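Local coordinates for protein tryptophan-C2-methyltransferase containing B12-binding domain (Kitasatospora setae, PDB 6WTF) that probably methylates C2 of tryptophan by cobalamin-dependent radical SAM chemistry, using a [4Fe-4S] cluster and S-adenosyl-L-methionine, at residues A[73-78]-A[524-529]; A[376-381]-A[405-410]. One frame throughout, in Å; residues are numbered along the deposited sequence.

Both contacts line the pocket that holds tryptophan and S-5'-azamethionine-5'-deoxyadenosine, and their centres lie about 11 Å apart. Contact 2 pairs two neighbouring parallel strands of the radical SAM core, whereas contact 1 brings a cobalamin-domain loop, 73-78, against the late loop 524-529; along the chain the strands fall inside the large loop that contact 1 closes. Asn527 and Glu377 connect the two: Asn527 ND2 lies 2.8 Å from Glu377 OE1, a probable hydrogen bond, and both side chains accept from the amino N of the bound tryptophan. A second link is apolar: the ring of Phe77 packs on Leu409, with Phe77 CZ 3.5 Å from Leu409 CD2.

Contact 1: residues A[73-78]-A[524-529]; sequences TVYAFE and EHDNNY. With TRP (tryptophan), chain F; SA8 (S-5'-azamethionine-5'-deoxyadenosine), chain E.
The substrate and cobalamin pocket of this radical SAM enzyme is bordered here by two loops, one from the B12-binding domain and one from late in the chain, which meet through Tyr75, Glu78, Asp526 and Asn528. Asp526 OD2 accepts from Tyr75 OH at 2.7 Å through its anti lone pair, and the ring stands almost square to the carboxylate plane (89°). With its CG anti to the backbone N (chi1 -159°), the tyrosine ring extends toward 524-529, and Asn528 CB sits over one of its faces, offset toward the rim. A water in the plane of the ring donates to Tyr75 OH and accepts from Asn527 N, so the hydroxyl is gripped from two directions.

The second polar link is made by Glu78. Its OE1 receives Asn528 ND2 at 3.0 Å and Thr73 OG1 at 2.6 Å, the two donors arriving from opposite faces of the carboxylate; such pairing would probably favour its charged form. The amide of Asn528 stands nearly upright on that carboxylate, at 84°, while its OD1 accepts from cobalamin N40 and from the backbone N of Ala530. The carbonyl of Thr73 accepts from the same cobalamin amide, so both loops hold one cofactor group.

The residues on either side of Asn528 hold the substrate: Asn527, centre of an inverse gamma turn, offers OD1 to the amino N of tryptophan at 2.8 Å, and Tyr529 OH donates to its carboxylate OXT at 2.7 Å. From the other loop, Val74 touches both ligands: its carbonyl O is 3.4 Å from tryptophan CZ2, and its CG1 rests 3.5 Å from C6 of the adenine of SA8.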
ATOM      1  N   THR A  73      -4.654  -8.849  -2.356  1.00 16.15           N
ATOM      2  CA  THR A  73      -4.610  -8.547  -0.928  1.00 18.14           C
ATOM      3  C   THR A  73      -3.219  -8.696  -0.330  1.00 17.28           C
ATOM      4  O   THR A  73      -2.993  -8.203   0.781  1.00 18.97           O
ATOM      5  CB  THR A  73      -5.578  -9.442  -0.154  1.00 19.22           C
ATOM      6  OG1 THR A  73      -5.322 -10.817  -0.468  1.00 19.63           O
ATOM      7  CG2 THR A  73      -7.013  -9.100  -0.502  1.00 17.68           C
ATOM      8  N   VAL A  74      -2.293  -9.347  -1.037  1.00 17.67           N
ATOM      9  CA  VAL A  74      -0.942  -9.624  -0.552  1.00 17.65           C
ATOM     10  C   VAL A  74      -1.029 -10.357   0.782  1.00 17.31           C
ATOM     11  O   VAL A  74      -0.376  -9.991   1.764  1.00 17.81           O
ATOM     12  CB  VAL A  74      -0.105  -8.334  -0.467  1.00 16.87           C
ATOM     13  CG1 VAL A  74       1.376  -8.649  -0.218  1.00 16.57           C
ATOM     14  CG2 VAL A  74      -0.251  -7.553  -1.760  1.00 16.39           C
ATOM     15  N   TYR A  75      -1.850 -11.401   0.821  1.00 19.53           N
ATOM     16  CA  TYR A  75      -1.983 -12.273   1.982  1.00 18.87           C
ATOM     17  C   TYR A  75      -1.796 -13.704   1.492  1.00 20.90           C
ATOM     18  O   TYR A  75      -2.661 -14.243   0.792  1.00 21.53           O
ATOM     19  CB  TYR A  75      -3.336 -12.085   2.670  1.00 20.48           C
ATOM     20  CG  TYR A  75      -3.348 -12.563   4.106  1.00 21.80           C
ATOM     21  CD1 TYR A  75      -2.620 -11.900   5.084  1.00 20.65           C
ATOM     22  CD2 TYR A  75      -4.081 -13.682   4.479  1.00 21.66           C
ATOM     23  CE1 TYR A  75      -2.617 -12.339   6.398  1.00 23.02           C
ATOM     24  CE2 TYR A  75      -4.092 -14.124   5.786  1.00 23.40           C
ATOM     25  CZ  TYR A  75      -3.358 -13.450   6.744  1.00 24.71           C
ATOM     26  OH  TYR A  75      -3.367 -13.888   8.050  1.00 24.44           O
ATOM     27  N   ALA A  76      -0.668 -14.314   1.868  1.00 19.94           N
ATOM     28  CA  ALA A  76      -0.223 -15.551   1.229  1.00 21.03           C
ATOM     29  C   ALA A  76      -1.274 -16.655   1.306  1.00 21.70           C
ATOM     30  O   ALA A  76      -1.407 -17.453   0.374  1.00 22.52           O
ATOM     31  CB  ALA A  76       1.090 -16.018   1.859  1.00 22.79           C
ATOM     32  N   PHE A  77      -2.016 -16.736   2.412  1.00 21.67           N
ATOM     33  CA  PHE A  77      -3.009 -17.797   2.543  1.00 22.06           C
ATOM     34  C   PHE A  77      -4.280 -17.528   1.754  1.00 23.52           C
ATOM     35  O   PHE A  77      -5.072 -18.456   1.553  1.00 27.04           O
ATOM     36  CB  PHE A  77      -3.373 -18.028   4.012  1.00 24.48           C
ATOM     37  CG  PHE A  77      -2.355 -18.835   4.760  1.00 26.81           C
ATOM     38  CD1 PHE A  77      -1.975 -20.086   4.297  1.00 27.74           C
ATOM     39  CD2 PHE A  77      -1.789 -18.354   5.922  1.00 25.18           C
ATOM     40  CE1 PHE A  77      -1.040 -20.836   4.976  1.00 30.33           C
ATOM     41  CE2 PHE A  77      -0.856 -19.098   6.608  1.00 29.78           C
ATOM     42  CZ  PHE A  77      -0.480 -20.341   6.136  1.00 29.96           C
ATOM     43  N   GLU A  78      -4.503 -16.295   1.307  1.00 21.19           N
ATOM     44  CA  GLU A  78      -5.753 -15.956   0.638  1.00 20.86           C
ATOM     45  C   GLU A  78      -5.615 -15.933  -0.878  1.00 18.85           C
ATOM     46  O   GLU A  78      -6.414 -16.565  -1.574  1.00 20.90           O
ATOM     47  CB  GLU A  78      -6.275 -14.603   1.149  1.00 19.71           C
ATOM     48  CG  GLU A  78      -7.579 -14.132   0.506  1.00 17.78           C
ATOM     49  CD  GLU A  78      -7.983 -12.740   0.970  1.00 21.58           C
ATOM     50  OE1 GLU A  78      -7.088 -11.888   1.159  1.00 19.93           O
ATOM     51  OE2 GLU A  78      -9.195 -12.499   1.168  1.00 23.12           O
ATOM     52  N   GLU A 524     -12.703 -14.016  11.462  1.00 31.02           N
ATOM     53  CA  GLU A 524     -11.462 -13.499  10.896  1.00 30.59           C
ATOM     54  C   GLU A 524     -10.615 -12.861  11.988  1.00 31.58           C
ATOM     55  O   GLU A 524     -10.994 -11.840  12.574  1.00 30.88           O
ATOM     56  CB  GLU A 524     -11.752 -12.498   9.784  1.00 27.96           C
ATOM     57  CG  GLU A 524     -10.507 -12.004   9.073  1.00 26.65           C
ATOM     58  CD  GLU A 524     -10.832 -11.175   7.843  1.00 28.67           C
ATOM     59  OE1 GLU A 524     -12.016 -11.148   7.448  1.00 25.18           O
ATOM     60  OE2 GLU A 524      -9.908 -10.550   7.276  1.00 27.95           O
ATOM     61  N   HIS A 525      -9.471 -13.474  12.264  1.00 28.27           N
ATOM     62  CA  HIS A 525      -8.446 -12.924  13.136  1.00 27.09           C
ATOM     63  C   HIS A 525      -7.223 -12.469  12.360  1.00 25.25           C
ATOM     64  O   HIS A 525      -6.244 -12.033  12.972  1.00 23.90           O
ATOM     65  CB  HIS A 525      -8.046 -13.945  14.203  1.00 27.73           C
ATOM     66  CG  HIS A 525      -9.177 -14.368  15.087  1.00 30.25           C
ATOM     67  ND1 HIS A 525     -10.192 -15.194  14.655  1.00 30.08           N
ATOM     68  CD2 HIS A 525      -9.431 -14.110  16.392  1.00 30.50           C
ATOM     69  CE1 HIS A 525     -11.036 -15.407  15.649  1.00 32.61           C
ATOM     70  NE2 HIS A 525     -10.596 -14.762  16.715  1.00 36.36           N
ATOM     71  N   ASP A 526      -7.247 -12.592  11.038  1.00 25.20           N
ATOM     72  CA  ASP A 526      -6.068 -12.369  10.214  1.00 24.73           C
ATOM     73  C   ASP A 526      -5.646 -10.904  10.216  1.00 24.50           C
ATOM     74  O   ASP A 526      -6.467  -9.989  10.317  1.00 23.31           O
ATOM     75  CB  ASP A 526      -6.351 -12.807   8.777  1.00 24.78           C
ATOM     76  CG  ASP A 526      -6.669 -14.284   8.674  1.00 26.64           C
ATOM     77  OD1 ASP A 526      -7.849 -14.648   8.870  1.00 27.43           O
ATOM     78  OD2 ASP A 526      -5.745 -15.078   8.408  1.00 23.78           O
ATOM     79  N   ASN A 527      -4.337 -10.694  10.087  1.00 24.48           N
ATOM     80  CA  ASN A 527      -3.786  -9.370   9.834  1.00 23.78           C
ATOM     81  C   ASN A 527      -4.100  -9.003   8.388  1.00 24.33           C
ATOM     82  O   ASN A 527      -3.210  -9.026   7.531  1.00 25.17           O
ATOM     83  CB  ASN A 527      -2.275  -9.368  10.097  1.00 21.14           C
ATOM     84  CG  ASN A 527      -1.657  -7.976  10.050  1.00 23.21           C
ATOM     85  OD1 ASN A 527      -2.296  -7.002   9.662  1.00 20.46           O
ATOM     86  ND2 ASN A 527      -0.392  -7.886  10.461  1.00 24.44           N
ATOM     87  N   ASN A 528      -5.364  -8.677   8.107  1.00 22.40           N
ATOM     88  CA  ASN A 528      -5.840  -8.449   6.741  1.00 21.89           C
ATOM     89  C   ASN A 528      -7.028  -7.503   6.824  1.00 21.74           C
ATOM     90  O   ASN A 528      -8.074  -7.873   7.364  1.00 21.38           O
ATOM     91  CB  ASN A 528      -6.236  -9.763   6.066  1.00 21.62           C
ATOM     92  CG  ASN A 528      -6.518  -9.612   4.571  1.00 21.66           C
ATOM     93  OD1 ASN A 528      -6.699  -8.507   4.057  1.00 18.94           O
ATOM     94  ND2 ASN A 528      -6.551 -10.739   3.866  1.00 20.95           N
ATOM     95  N   TYR A 529      -6.865  -6.290   6.305  1.00 21.21           N
ATOM     96  CA  TYR A 529      -7.906  -5.274   6.382  1.00 22.69           C
ATOM     97  C   TYR A 529      -8.803  -5.255   5.153  1.00 22.96           C
ATOM     98  O   TYR A 529      -9.739  -4.451   5.102  1.00 22.58           O
ATOM     99  CB  TYR A 529      -7.283  -3.888   6.582  1.00 22.07           C
ATOM    100  CG  TYR A 529      -6.403  -3.783   7.809  1.00 19.89           C
ATOM    101  CD1 TYR A 529      -6.613  -4.598   8.914  1.00 20.19           C
ATOM    102  CD2 TYR A 529      -5.356  -2.874   7.856  1.00 19.70           C
ATOM    103  CE1 TYR A 529      -5.804  -4.506  10.040  1.00 19.44           C
ATOM    104  CE2 TYR A 529      -4.546  -2.773   8.970  1.00 21.33           C
ATOM    105  CZ  TYR A 529      -4.774  -3.591  10.059  1.00 20.09           C
ATOM    106  OH  TYR A 529      -3.962  -3.490  11.163  1.00 24.12           O
TER
HETATM  107  N   TRP F 804      -0.604  -4.954   8.796  1.00 21.89           N
HETATM  108  CA  TRP F 804      -0.818  -3.715   8.055  1.00 21.96           C
HETATM  109  C   TRP F 804      -1.205  -2.594   9.010  1.00 21.18           C
HETATM  110  O   TRP F 804      -1.183  -1.415   8.649  1.00 18.68           O
HETATM  111  CB  TRP F 804      -1.898  -3.895   6.982  1.00 20.74           C
HETATM  112  CG  TRP F 804      -1.689  -5.105   6.117  1.00 18.51           C
HETATM  113  CD1 TRP F 804      -2.352  -6.292   6.201  1.00 19.37           C
HETATM  114  CD2 TRP F 804      -0.750  -5.246   5.041  1.00 18.28           C
HETATM  115  NE1 TRP F 804      -1.887  -7.165   5.247  1.00 20.81           N
HETATM  116  CE2 TRP F 804      -0.902  -6.548   4.521  1.00 17.03           C
HETATM  117  CE3 TRP F 804       0.204  -4.398   4.469  1.00 17.96           C
HETATM  118  CZ2 TRP F 804      -0.135  -7.026   3.460  1.00 17.32           C
HETATM  119  CZ3 TRP F 804       0.966  -4.876   3.409  1.00 19.35           C
HETATM  120  CH2 TRP F 804       0.789  -6.177   2.916  1.00 17.96           C
HETATM  121  OXT TRP F 804      -1.550  -2.857  10.167  1.00 21.65           O
HETATM  122  N   SA8 E 803       5.367   0.658   4.195  1.00 20.39           N
HETATM  123  CA  SA8 E 803       5.233  -0.732   4.664  1.00 20.84           C
HETATM  124  C   SA8 E 803       3.998  -1.378   4.049  1.00 18.85           C
HETATM  125  O   SA8 E 803       4.163  -2.643   3.820  1.00 14.44           O
HETATM  126  OXT SA8 E 803       2.973  -0.760   3.802  1.00 21.96           O
HETATM  127  CB  SA8 E 803       5.170  -0.821   6.223  1.00 20.89           C
HETATM  128  CG  SA8 E 803       5.689  -2.154   6.745  1.00 17.77           C
HETATM  129  ND  SA8 E 803       4.748  -3.263   6.568  1.00 20.36           N
HETATM  130  CE  SA8 E 803       3.492  -2.995   7.278  1.00 22.18           C
HETATM  131  C5' SA8 E 803       5.356  -4.547   6.906  1.00 19.94           C
HETATM  132  C4' SA8 E 803       4.389  -5.712   6.799  1.00 19.08           C
HETATM  133  O4' SA8 E 803       3.790  -5.732   5.486  1.00 19.82           O
HETATM  134  C3' SA8 E 803       5.073  -7.067   6.905  1.00 19.83           C
HETATM  135  O3' SA8 E 803       5.295  -7.429   8.262  1.00 17.14           O
HETATM  136  C2' SA8 E 803       4.054  -7.986   6.223  1.00 19.88           C
HETATM  137  O2' SA8 E 803       3.035  -8.389   7.132  1.00 21.27           O
HETATM  138  C1' SA8 E 803       3.468  -7.069   5.135  1.00 18.29           C
HETATM  139  N9  SA8 E 803       3.974  -7.330   3.790  1.00 19.48           N
HETATM  140  C8  SA8 E 803       4.665  -6.469   2.978  1.00 15.80           C
HETATM  141  N7  SA8 E 803       5.015  -6.987   1.825  1.00 16.69           N
HETATM  142  C5  SA8 E 803       4.518  -8.281   1.880  1.00 18.01           C
HETATM  143  C6  SA8 E 803       4.546  -9.351   0.963  1.00 20.12           C
HETATM  144  N6  SA8 E 803       5.168  -9.304  -0.222  1.00 18.86           N
HETATM  145  N1  SA8 E 803       3.923 -10.497   1.318  1.00 20.12           N
HETATM  146  C2  SA8 E 803       3.329 -10.564   2.514  1.00 19.01           C
HETATM  147  N3  SA8 E 803       3.252  -9.628   3.463  1.00 19.01           N
HETATM  148  C4  SA8 E 803       3.868  -8.503   3.084  1.00 18.48           C
HETATM  149  O   HOH W   1      -2.657 -12.861  10.176  1.00 24.30           O

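Contact 2: residues A[376-381]-A[405-410]; sequences VEALFG and TGFSLG. With TRP (tryptophan), chain F; SA8 (S-5'-azamethionine-5'-deoxyadenosine), chain E.
Similar first torsions, chi1 near -65° at both Phe380 and Phe407, set each CG anti to its own carbonyl carbon, and the two rings consequently run side by side in the same direction from neighbouring strands. They meet rim to rim, with planes 12° apart and Phe380 CE2 3.3 Å from Phe407 CD1; neither ring covers the other. Ala378 CB fills in beside the same Phe407 CD1. The rings project from strands 376-380 and 405-409, the parallel pair of a beta-alpha-beta unit in the radical SAM core, the intervening helix 387-398 packing on this apolar side together with Leu502 of helix 497-505. Replacing Phe380 by alanine removes the ring, which is likely to open a gap beside Phe407 and leave that ring freer to shift against Leu502.

Five backbone hydrogen bonds, donated by each strand in turn, tie the pair, from Gly406 N to Val376 O through to Gly410 N to Phe380 O at 2.6 Å.

The other side of the sheet carries Glu377, Leu379 and Ser408 and faces the ligands. Bent at chi2 (-88°), Glu377 presents OE2 to the amino N of tryptophan at 2.6 Å; Asn331 ND2 donates to the same oxygen. A water lies 2.7 Å from Ser408 OG and 2.8 Å from SA8 O2', and also lies within bonding distance of Glu377 OE1 and Ala378 O. Leu379 CD2 packs on the ribose at SA8 C2'. Glu377 thus supplies a carboxylate to pair with the substrate's presumably charged ammonium, while the shared water couples that same side chain to the ribose of the SAM analogue.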
ATOM      1  N   VAL A 376       2.973  -4.240  16.539  1.00 19.02           N
ATOM      2  CA  VAL A 376       4.242  -4.838  16.144  1.00 18.05           C
ATOM      3  C   VAL A 376       3.945  -5.912  15.107  1.00 17.40           C
ATOM      4  O   VAL A 376       3.143  -6.822  15.359  1.00 15.05           O
ATOM      5  CB  VAL A 376       4.992  -5.420  17.352  1.00 16.23           C
ATOM      6  CG1 VAL A 376       6.287  -6.089  16.909  1.00 17.04           C
ATOM      7  CG2 VAL A 376       5.269  -4.329  18.372  1.00 17.42           C
ATOM      8  N   GLU A 377       4.575  -5.791  13.938  1.00 14.24           N
ATOM      9  CA  GLU A 377       4.389  -6.733  12.839  1.00 17.81           C
ATOM     10  C   GLU A 377       5.404  -7.865  12.921  1.00 17.93           C
ATOM     11  O   GLU A 377       6.578  -7.644  13.233  1.00 17.84           O
ATOM     12  CB  GLU A 377       4.536  -6.036  11.481  1.00 17.90           C
ATOM     13  CG  GLU A 377       3.609  -4.848  11.243  1.00 19.93           C
ATOM     14  CD  GLU A 377       2.271  -5.244  10.639  1.00 22.60           C
ATOM     15  OE1 GLU A 377       1.949  -6.450  10.629  1.00 23.01           O
ATOM     16  OE2 GLU A 377       1.535  -4.343  10.179  1.00 24.25           O
ATOM     17  N   ALA A 378       4.944  -9.081  12.632  1.00 18.55           N
ATOM     18  CA  ALA A 378       5.811 -10.242  12.474  1.00 17.57           C
ATOM     19  C   ALA A 378       5.434 -10.961  11.186  1.00 18.52           C
ATOM     20  O   ALA A 378       4.252 -11.234  10.952  1.00 19.55           O
ATOM     21  CB  ALA A 378       5.690 -11.195  13.666  1.00 18.19           C
ATOM     22  N   LEU A 379       6.432 -11.261  10.350  1.00 17.86           N
ATOM     23  CA  LEU A 379       6.215 -11.952   9.079  1.00 19.73           C
ATOM     24  C   LEU A 379       6.965 -13.277   9.113  1.00 19.55           C
ATOM     25  O   LEU A 379       8.201 -13.298   9.152  1.00 17.53           O
ATOM     26  CB  LEU A 379       6.657 -11.098   7.892  1.00 15.83           C
ATOM     27  CG  LEU A 379       6.420 -11.733   6.516  1.00 21.60           C
ATOM     28  CD1 LEU A 379       4.959 -12.144   6.352  1.00 16.52           C
ATOM     29  CD2 LEU A 379       6.826 -10.780   5.389  1.00 17.27           C
ATOM     30  N   PHE A 380       6.220 -14.377   9.101  1.00 20.86           N
ATOM     31  CA  PHE A 380       6.783 -15.709   9.254  1.00 19.96           C
ATOM     32  C   PHE A 380       6.850 -16.412   7.908  1.00 20.98           C
ATOM     33  O   PHE A 380       5.976 -16.240   7.056  1.00 19.21           O
ATOM     34  CB  PHE A 380       5.948 -16.543  10.228  1.00 19.19           C
ATOM     35  CG  PHE A 380       6.053 -16.091  11.659  1.00 22.39           C
ATOM     36  CD1 PHE A 380       7.274 -15.698  12.187  1.00 19.86           C
ATOM     37  CD2 PHE A 380       4.930 -16.050  12.472  1.00 18.91           C
ATOM     38  CE1 PHE A 380       7.372 -15.277  13.495  1.00 19.12           C
ATOM     39  CE2 PHE A 380       5.023 -15.635  13.775  1.00 18.86           C
ATOM     40  CZ  PHE A 380       6.245 -15.245  14.291  1.00 22.16           C
ATOM     41  N   GLY A 381       7.888 -17.231   7.737  1.00 20.09           N
ATOM     42  CA  GLY A 381       8.056 -18.031   6.539  1.00 18.74           C
ATOM     43  C   GLY A 381       9.145 -17.588   5.582  1.00 19.63           C
ATOM     44  O   GLY A 381       9.258 -18.167   4.494  1.00 20.34           O
ATOM     45  N   THR A 405      -0.324  -7.246  18.319  1.00 16.81           N
ATOM     46  CA  THR A 405       0.789  -7.982  17.727  1.00 18.94           C
ATOM     47  C   THR A 405       0.242  -8.792  16.561  1.00 16.54           C
ATOM     48  O   THR A 405      -0.575  -9.697  16.754  1.00 17.38           O
ATOM     49  CB  THR A 405       1.469  -8.874  18.761  1.00 17.96           C
ATOM     50  OG1 THR A 405       1.708  -8.114  19.953  1.00 17.01           O
ATOM     51  CG2 THR A 405       2.797  -9.385  18.218  1.00 15.86           C
ATOM     52  N   GLY A 406       0.661  -8.438  15.342  1.00 18.58           N
ATOM     53  CA  GLY A 406       0.147  -9.056  14.141  1.00 19.39           C
ATOM     54  C   GLY A 406       1.094 -10.091  13.570  1.00 16.46           C
ATOM     55  O   GLY A 406       2.205  -9.766  13.150  1.00 16.81           O
ATOM     56  N   PHE A 407       0.641 -11.341  13.543  1.00 17.61           N
ATOM     57  CA  PHE A 407       1.442 -12.457  13.045  1.00 18.42           C
ATOM     58  C   PHE A 407       0.936 -12.867  11.669  1.00 21.05           C
ATOM     59  O   PHE A 407      -0.184 -13.371  11.539  1.00 21.39           O
ATOM     60  CB  PHE A 407       1.394 -13.642  14.006  1.00 20.11           C
ATOM     61  CG  PHE A 407       1.984 -13.358  15.357  1.00 19.24           C
ATOM     62  CD1 PHE A 407       3.358 -13.320  15.531  1.00 20.03           C
ATOM     63  CD2 PHE A 407       1.167 -13.147  16.456  1.00 18.53           C
ATOM     64  CE1 PHE A 407       3.902 -13.072  16.779  1.00 20.77           C
ATOM     65  CE2 PHE A 407       1.706 -12.902  17.702  1.00 19.37           C
ATOM     66  CZ  PHE A 407       3.071 -12.862  17.865  1.00 19.09           C
ATOM     67  N   SER A 408       1.764 -12.664  10.646  1.00 17.63           N
ATOM     68  CA  SER A 408       1.466 -13.112   9.296  1.00 21.32           C
ATOM     69  C   SER A 408       2.410 -14.247   8.914  1.00 21.74           C
ATOM     70  O   SER A 408       3.526 -14.349   9.430  1.00 20.90           O
ATOM     71  CB  SER A 408       1.582 -11.957   8.298  1.00 21.78           C
ATOM     72  OG  SER A 408       0.818 -10.846   8.741  1.00 21.94           O
ATOM     73  N   LEU A 409       1.961 -15.095   7.993  1.00 22.29           N
ATOM     74  CA  LEU A 409       2.668 -16.334   7.672  1.00 23.18           C
ATOM     75  C   LEU A 409       2.661 -16.539   6.162  1.00 21.32           C
ATOM     76  O   LEU A 409       1.605 -16.767   5.567  1.00 20.77           O
ATOM     77  CB  LEU A 409       2.026 -17.524   8.387  1.00 23.80           C
ATOM     78  CG  LEU A 409       2.523 -18.929   8.032  1.00 27.99           C
ATOM     79  CD1 LEU A 409       4.013 -19.050   8.264  1.00 23.36           C
ATOM     80  CD2 LEU A 409       1.769 -19.984   8.833  1.00 32.36           C
ATOM     81  N   GLY A 410       3.830 -16.466   5.549  1.00 20.79           N
ATOM     82  CA  GLY A 410       3.939 -16.660   4.120  1.00 20.58           C
ATOM     83  C   GLY A 410       4.186 -15.354   3.385  1.00 20.98           C
ATOM     84  O   GLY A 410       3.684 -14.286   3.761  1.00 22.22           O
TER
HETATM   85  N   TRP F 804      -0.604  -4.954   8.796  1.00 21.89           N
HETATM   86  CA  TRP F 804      -0.818  -3.715   8.055  1.00 21.96           C
HETATM   87  C   TRP F 804      -1.205  -2.594   9.010  1.00 21.18           C
HETATM   88  O   TRP F 804      -1.183  -1.415   8.649  1.00 18.68           O
HETATM   89  CB  TRP F 804      -1.898  -3.895   6.982  1.00 20.74           C
HETATM   90  CG  TRP F 804      -1.689  -5.105   6.117  1.00 18.51           C
HETATM   91  CD1 TRP F 804      -2.352  -6.292   6.201  1.00 19.37           C
HETATM   92  CD2 TRP F 804      -0.750  -5.246   5.041  1.00 18.28           C
HETATM   93  NE1 TRP F 804      -1.887  -7.165   5.247  1.00 20.81           N
HETATM   94  CE2 TRP F 804      -0.902  -6.548   4.521  1.00 17.03           C
HETATM   95  CE3 TRP F 804       0.204  -4.398   4.469  1.00 17.96           C
HETATM   96  CZ2 TRP F 804      -0.135  -7.026   3.460  1.00 17.32           C
HETATM   97  CZ3 TRP F 804       0.966  -4.876   3.409  1.00 19.35           C
HETATM   98  CH2 TRP F 804       0.789  -6.177   2.916  1.00 17.96           C
HETATM   99  OXT TRP F 804      -1.550  -2.857  10.167  1.00 21.65           O
HETATM  100  N   SA8 E 803       5.367   0.658   4.195  1.00 20.39           N
HETATM  101  CA  SA8 E 803       5.233  -0.732   4.664  1.00 20.84           C
HETATM  102  C   SA8 E 803       3.998  -1.378   4.049  1.00 18.85           C
HETATM  103  O   SA8 E 803       4.163  -2.643   3.820  1.00 14.44           O
HETATM  104  OXT SA8 E 803       2.973  -0.760   3.802  1.00 21.96           O
HETATM  105  CB  SA8 E 803       5.170  -0.821   6.223  1.00 20.89           C
HETATM  106  CG  SA8 E 803       5.689  -2.154   6.745  1.00 17.77           C
HETATM  107  ND  SA8 E 803       4.748  -3.263   6.568  1.00 20.36           N
HETATM  108  CE  SA8 E 803       3.492  -2.995   7.278  1.00 22.18           C
HETATM  109  C5' SA8 E 803       5.356  -4.547   6.906  1.00 19.94           C
HETATM  110  C4' SA8 E 803       4.389  -5.712   6.799  1.00 19.08           C
HETATM  111  O4' SA8 E 803       3.790  -5.732   5.486  1.00 19.82           O
HETATM  112  C3' SA8 E 803       5.073  -7.067   6.905  1.00 19.83           C
HETATM  113  O3' SA8 E 803       5.295  -7.429   8.262  1.00 17.14           O
HETATM  114  C2' SA8 E 803       4.054  -7.986   6.223  1.00 19.88           C
HETATM  115  O2' SA8 E 803       3.035  -8.389   7.132  1.00 21.27           O
HETATM  116  C1' SA8 E 803       3.468  -7.069   5.135  1.00 18.29           C
HETATM  117  N9  SA8 E 803       3.974  -7.330   3.790  1.00 19.48           N
HETATM  118  C8  SA8 E 803       4.665  -6.469   2.978  1.00 15.80           C
HETATM  119  N7  SA8 E 803       5.015  -6.987   1.825  1.00 16.69           N
HETATM  120  C5  SA8 E 803       4.518  -8.281   1.880  1.00 18.01           C
HETATM  121  C6  SA8 E 803       4.546  -9.351   0.963  1.00 20.12           C
HETATM  122  N6  SA8 E 803       5.168  -9.304  -0.222  1.00 18.86           N
HETATM  123  N1  SA8 E 803       3.923 -10.497   1.318  1.00 20.12           N
HETATM  124  C2  SA8 E 803       3.329 -10.564   2.514  1.00 19.01           C
HETATM  125  N3  SA8 E 803       3.252  -9.628   3.463  1.00 19.01           N
HETATM  126  C4  SA8 E 803       3.868  -8.503   3.084  1.00 18.48           C
HETATM  127  O   HOH W   2       2.568  -9.154   9.831  1.00 21.23           O